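Local coordinates for protein UL37 (Suid herpesvirus 1, PDB 5J2Z) that is a tegument protein, here its N-terminal half, that guides retrograde axonal transport of alpha-herpesviruses and so promotes their neuroinvasion, at residues 214-219 with 272-277; 218-223 with 346-351. The protein carries 5 engineered substitutions. One frame throughout, in Å; residues are numbered along the deposited sequence.

Interaction 1: residues 214-219 with 272-277; sequences FALTIA and GDAYVR
Leu216 and Ala274 meet at the point where the backbones come closest, with their CA atoms 6.0 Å apart. The leucine reaches over with a single branch: its CD2 rests on CA of Ala274 at 3.6 Å and on CB of the same alanine at 3.7 Å. Chi1 (-67°) sets CG beside the backbone N, and chi2 (-173°), with CD1 anti to CA, leaves CD2 as the branch turned to the loop. One turn further on, the short side chain of Ala219 points toward the loop; its CB lies 4.5 Å from CB of Ala274 and 4.3 Å from CE1 of Tyr275, approaching that ring at a slant. Phe235 of helix 229-239 and Ala268 of helix 260-271 also pack against Leu216, so the leucine is buried against both of these helices.

The loop owes its shape to two linked turns. Helix 260-271 ends in a Schellman motif, with Gly272 at positive phi, and a type I beta turn follows from Asp273 to Val276. An Asx turn is built into it: Asp273 OD1 accepts from Tyr275 N at 2.8 Å, on its anti side and 30° out of the carboxylate plane. Ala274 is thereby presented to helix 208-223, while OD2 of Asp273 makes a salt bridge to Arg232.

Among the polar groups, Arg277 comes nearest to the helix. With the chain extended from CG to NE, Arg277 NH2 lies 3.4 Å from Ala219 O, but the angle is too poor for a hydrogen bond. The guanidinium is held instead by a salt bridge from NE to Asp220 OD1 and by a hydrogen bond from NH2 to the carbonyl of His224. Beyond the apolar contact, Tyr275 OH is hydrogen-bonded to the backbone N of Asn228.

Interaction 2: residues 218-223 with 346-351; sequences IADEFF and TRRHCD. With CA (calcium ion), chain I.
Asp220 makes a salt bridge to Arg348, OD2 standing 3.3 Å from NH2, with the carboxylate and guanidinium planes 27° apart. Bends at chi2 and chi3 bring the arginine round to it, yet the same carboxylate is also gripped by loop residue Arg277 through OD1 and by Arg264 through OD2.

Next in sequence, Glu221 lays its carboxylate against the first turn of helix 347-358. Glu221 OE2 accepts from Arg348 N at 3.0 Å, nearly along its own C-O axis and with an N-H...O angle of 155°. Glu221 OE1 lies 3.6 Å from Thr346 CB, and a water donates weakly to OE1 and accepts from Arg347 N. The negative charge would be favoured by the positive end of the helix dipole. Thr346 is the N-cap: its OG1 takes a weak bond from His349 N at 3.3 Å.

A turn on, Asp351 OD1 binds a calcium ion at 2.2 Å. The two short helical segments run at 108° to each other, their axes 11.2 Å apart; the joint is made by side chains of helix 208-223 reaching the backbone and side chains at the start of helix 347-358, while Ile218 and Phe222 pack against helix 191-201.

Both interactions start from helix 208-223, with Ile218 and Ala219 common to their segments. From there the chain runs through helices 229-239 and 260-271 and returns at 272-277, where interaction 1 closes a loop of 52 residues. It then continues through helices 307-310, 321-328 and 333-342 before interaction 2 closes a longer loop of 122 residues at the start of helix 347-358. With a common origin, the shorter loop lies largely within the longer. The two contacts share the Asp220 carboxylate, and they also touch where Thr217 CG2 packs 3.7 Å from His349 CE1. Helix 208-223 thus joins the loop after helix 260-271 to the calcium-bearing helix.

Interaction 1: residues 214-219 with 272-277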
# COMPACT_ATOMS: atom_id res chain seq x y z
N PHE A 214 6.22 -16.58 19.43
CA PHE A 214 5.92 -15.30 18.81
C PHE A 214 7.14 -14.38 18.82
O PHE A 214 7.42 -13.69 17.84
CB PHE A 214 4.72 -14.63 19.50
CG PHE A 214 3.38 -15.06 18.95
CD1 PHE A 214 3.01 -14.72 17.65
CD2 PHE A 214 2.49 -15.80 19.73
CE1 PHE A 214 1.78 -15.10 17.13
CE2 PHE A 214 1.26 -16.19 19.22
CZ PHE A 214 0.90 -15.84 17.91
N ALA A 215 7.89 -14.39 19.92
CA ALA A 215 9.09 -13.56 19.99
C ALA A 215 10.06 -13.90 18.86
O ALA A 215 10.68 -13.00 18.28
CB ALA A 215 9.75 -13.72 21.36
N LEU A 216 10.21 -15.19 18.55
CA LEU A 216 11.18 -15.62 17.54
C LEU A 216 10.70 -15.29 16.14
O LEU A 216 11.51 -14.93 15.28
CB LEU A 216 11.45 -17.12 17.67
CG LEU A 216 12.16 -17.55 18.95
CD1 LEU A 216 12.51 -19.04 18.88
CD2 LEU A 216 13.41 -16.70 19.23
N THR A 217 9.39 -15.41 15.88
CA THR A 217 8.86 -14.95 14.59
C THR A 217 9.12 -13.46 14.40
O THR A 217 9.40 -13.01 13.28
CB THR A 217 7.35 -15.20 14.49
OG1 THR A 217 6.66 -14.35 15.41
CG2 THR A 217 7.01 -16.64 14.74
N ILE A 218 9.01 -12.67 15.47
CA ILE A 218 9.25 -11.23 15.38
C ILE A 218 10.71 -10.96 15.04
O ILE A 218 11.03 -10.20 14.12
CB ILE A 218 8.84 -10.53 16.68
CG1 ILE A 218 7.31 -10.53 16.84
CG2 ILE A 218 9.47 -9.11 16.79
CD1 ILE A 218 6.88 -10.37 18.30
N ALA A 219 11.63 -11.60 15.78
CA ALA A 219 13.05 -11.43 15.51
C ALA A 219 13.38 -11.78 14.06
O ALA A 219 14.15 -11.07 13.41
CB ALA A 219 13.89 -12.28 16.46
N GLY A 272 18.96 -19.21 25.41
CA GLY A 272 18.14 -18.14 25.96
C GLY A 272 18.25 -16.85 25.19
O GLY A 272 18.05 -15.77 25.76
N ASP A 273 18.55 -16.92 23.90
CA ASP A 273 18.91 -15.76 23.10
C ASP A 273 18.18 -15.85 21.77
O ASP A 273 18.51 -16.70 20.93
CB ASP A 273 20.42 -15.69 22.88
CG ASP A 273 20.85 -14.41 22.22
OD1 ASP A 273 20.06 -13.82 21.46
OD2 ASP A 273 22.00 -14.00 22.46
N ALA A 274 17.21 -14.95 21.57
CA ALA A 274 16.41 -14.97 20.36
C ALA A 274 17.27 -14.91 19.10
O ALA A 274 16.89 -15.48 18.07
CB ALA A 274 15.43 -13.79 20.39
N TYR A 275 18.43 -14.25 19.17
CA TYR A 275 19.24 -13.99 17.99
C TYR A 275 20.26 -15.08 17.70
O TYR A 275 21.01 -14.97 16.72
CB TYR A 275 19.93 -12.62 18.13
CG TYR A 275 18.93 -11.47 18.13
CD1 TYR A 275 18.42 -10.97 16.94
CD2 TYR A 275 18.48 -10.92 19.32
CE1 TYR A 275 17.50 -9.94 16.93
CE2 TYR A 275 17.55 -9.89 19.32
CZ TYR A 275 17.07 -9.41 18.12
OH TYR A 275 16.16 -8.38 18.12
N VAL A 276 20.33 -16.12 18.53
CA VAL A 276 21.06 -17.33 18.18
C VAL A 276 20.17 -18.18 17.30
O VAL A 276 19.02 -18.47 17.65
CB VAL A 276 21.50 -18.09 19.45
CG1 VAL A 276 22.12 -19.43 19.09
CG2 VAL A 276 22.47 -17.25 20.26
N ARG A 277 20.68 -18.58 16.14
CA ARG A 277 19.89 -19.32 15.17
C ARG A 277 20.55 -20.62 14.72
O ARG A 277 19.90 -21.40 14.01
CB ARG A 277 19.61 -18.44 13.94
CG ARG A 277 18.81 -17.20 14.27
CD ARG A 277 18.46 -16.40 13.03
NE ARG A 277 17.43 -15.40 13.30
CZ ARG A 277 17.69 -14.13 13.61
NH1 ARG A 277 18.94 -13.71 13.69
NH2 ARG A 277 16.69 -13.28 13.83

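Interaction 2: residues 218-223 with 346-351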
# COMPACT_ATOMS: atom_id res chain seq x y z
N ILE A 218 9.01 -12.67 15.47
CA ILE A 218 9.25 -11.23 15.38
C ILE A 218 10.71 -10.96 15.04
O ILE A 218 11.03 -10.20 14.12
CB ILE A 218 8.84 -10.53 16.68
CG1 ILE A 218 7.31 -10.53 16.84
CG2 ILE A 218 9.47 -9.11 16.79
CD1 ILE A 218 6.88 -10.37 18.30
N ALA A 219 11.63 -11.60 15.78
CA ALA A 219 13.05 -11.43 15.51
C ALA A 219 13.38 -11.78 14.06
O ALA A 219 14.15 -11.07 13.41
CB ALA A 219 13.89 -12.28 16.46
N ASP A 220 12.77 -12.84 13.53
CA ASP A 220 13.11 -13.29 12.18
C ASP A 220 12.45 -12.44 11.09
O ASP A 220 13.07 -12.18 10.05
CB ASP A 220 12.75 -14.75 11.99
CG ASP A 220 13.61 -15.69 12.84
OD1 ASP A 220 14.69 -15.26 13.33
OD2 ASP A 220 13.20 -16.86 13.01
N GLU A 221 11.20 -12.02 11.28
CA GLU A 221 10.54 -11.26 10.22
C GLU A 221 10.96 -9.80 10.21
O GLU A 221 11.05 -9.20 9.14
CB GLU A 221 9.03 -11.33 10.35
CG GLU A 221 8.36 -11.99 9.17
CD GLU A 221 7.31 -12.96 9.63
OE1 GLU A 221 6.69 -12.66 10.68
OE2 GLU A 221 7.13 -14.02 8.97
N PHE A 222 11.21 -9.21 11.36
CA PHE A 222 11.32 -7.76 11.41
C PHE A 222 12.65 -7.25 11.94
O PHE A 222 12.92 -6.06 11.80
CB PHE A 222 10.18 -7.17 12.25
CG PHE A 222 8.80 -7.46 11.70
CD1 PHE A 222 8.30 -6.74 10.61
CD2 PHE A 222 8.01 -8.46 12.25
CE1 PHE A 222 7.06 -7.03 10.09
CE2 PHE A 222 6.76 -8.75 11.74
CZ PHE A 222 6.28 -8.03 10.66
N PHE A 223 13.51 -8.10 12.52
CA PHE A 223 14.78 -7.64 13.05
C PHE A 223 16.00 -8.31 12.45
O PHE A 223 17.09 -7.73 12.53
CB PHE A 223 14.82 -7.80 14.57
CG PHE A 223 13.94 -6.82 15.29
CD1 PHE A 223 12.60 -7.09 15.49
CD2 PHE A 223 14.45 -5.60 15.70
CE1 PHE A 223 11.77 -6.16 16.13
CE2 PHE A 223 13.63 -4.68 16.34
CZ PHE A 223 12.29 -4.96 16.55
N THR A 346 1.90 -16.18 10.74
CA THR A 346 2.82 -15.21 10.20
C THR A 346 3.16 -15.52 8.75
O THR A 346 2.80 -16.58 8.20
CB THR A 346 4.10 -15.20 11.00
OG1 THR A 346 4.72 -16.47 10.81
CG2 THR A 346 3.81 -14.95 12.47
N ARG A 347 3.88 -14.59 8.13
CA ARG A 347 4.22 -14.73 6.72
C ARG A 347 5.03 -16.00 6.46
O ARG A 347 4.74 -16.75 5.51
CB ARG A 347 4.99 -13.49 6.26
CG ARG A 347 5.48 -13.54 4.81
CD ARG A 347 6.27 -12.28 4.45
NE ARG A 347 7.71 -12.47 4.64
CZ ARG A 347 8.64 -12.30 3.69
NH1 ARG A 347 8.30 -11.89 2.47
NH2 ARG A 347 9.91 -12.53 3.99
N ARG A 348 6.03 -16.28 7.29
CA ARG A 348 6.84 -17.47 7.09
C ARG A 348 6.05 -18.75 7.37
O ARG A 348 6.18 -19.73 6.63
CB ARG A 348 8.08 -17.41 7.98
CG ARG A 348 9.35 -17.24 7.20
CD ARG A 348 10.15 -18.54 7.19
NE ARG A 348 10.90 -18.71 8.43
CZ ARG A 348 11.85 -17.88 8.85
NH1 ARG A 348 12.18 -16.81 8.12
NH2 ARG A 348 12.47 -18.11 10.00
N HIS A 349 5.22 -18.75 8.42
CA HIS A 349 4.44 -19.94 8.74
C HIS A 349 3.41 -20.24 7.67
O HIS A 349 3.12 -21.41 7.40
CB HIS A 349 3.76 -19.79 10.09
CG HIS A 349 4.72 -19.74 11.24
ND1 HIS A 349 4.31 -19.59 12.55
CD2 HIS A 349 6.07 -19.84 11.28
CE1 HIS A 349 5.37 -19.60 13.34
NE2 HIS A 349 6.45 -19.74 12.60
N CYS A 350 2.83 -19.21 7.04
CA CYS A 350 1.93 -19.45 5.92
C CYS A 350 2.65 -20.15 4.79
O CYS A 350 2.11 -21.06 4.16
CB CYS A 350 1.34 -18.13 5.42
SG CYS A 350 0.04 -17.50 6.48
N ASP A 351 3.88 -19.74 4.53
CA ASP A 351 4.64 -20.32 3.45
C ASP A 351 4.96 -21.79 3.73
O ASP A 351 4.82 -22.64 2.85
CB ASP A 351 5.91 -19.51 3.24
CG ASP A 351 6.63 -19.89 2.00
OD1 ASP A 351 6.37 -19.27 0.94
OD2 ASP A 351 7.45 -20.82 2.09
CA CA I . 5.10 -18.60 -0.73
O HOH W 1 4.09 -11.83 9.57
O HOH W 2 2.99 -18.45 1.17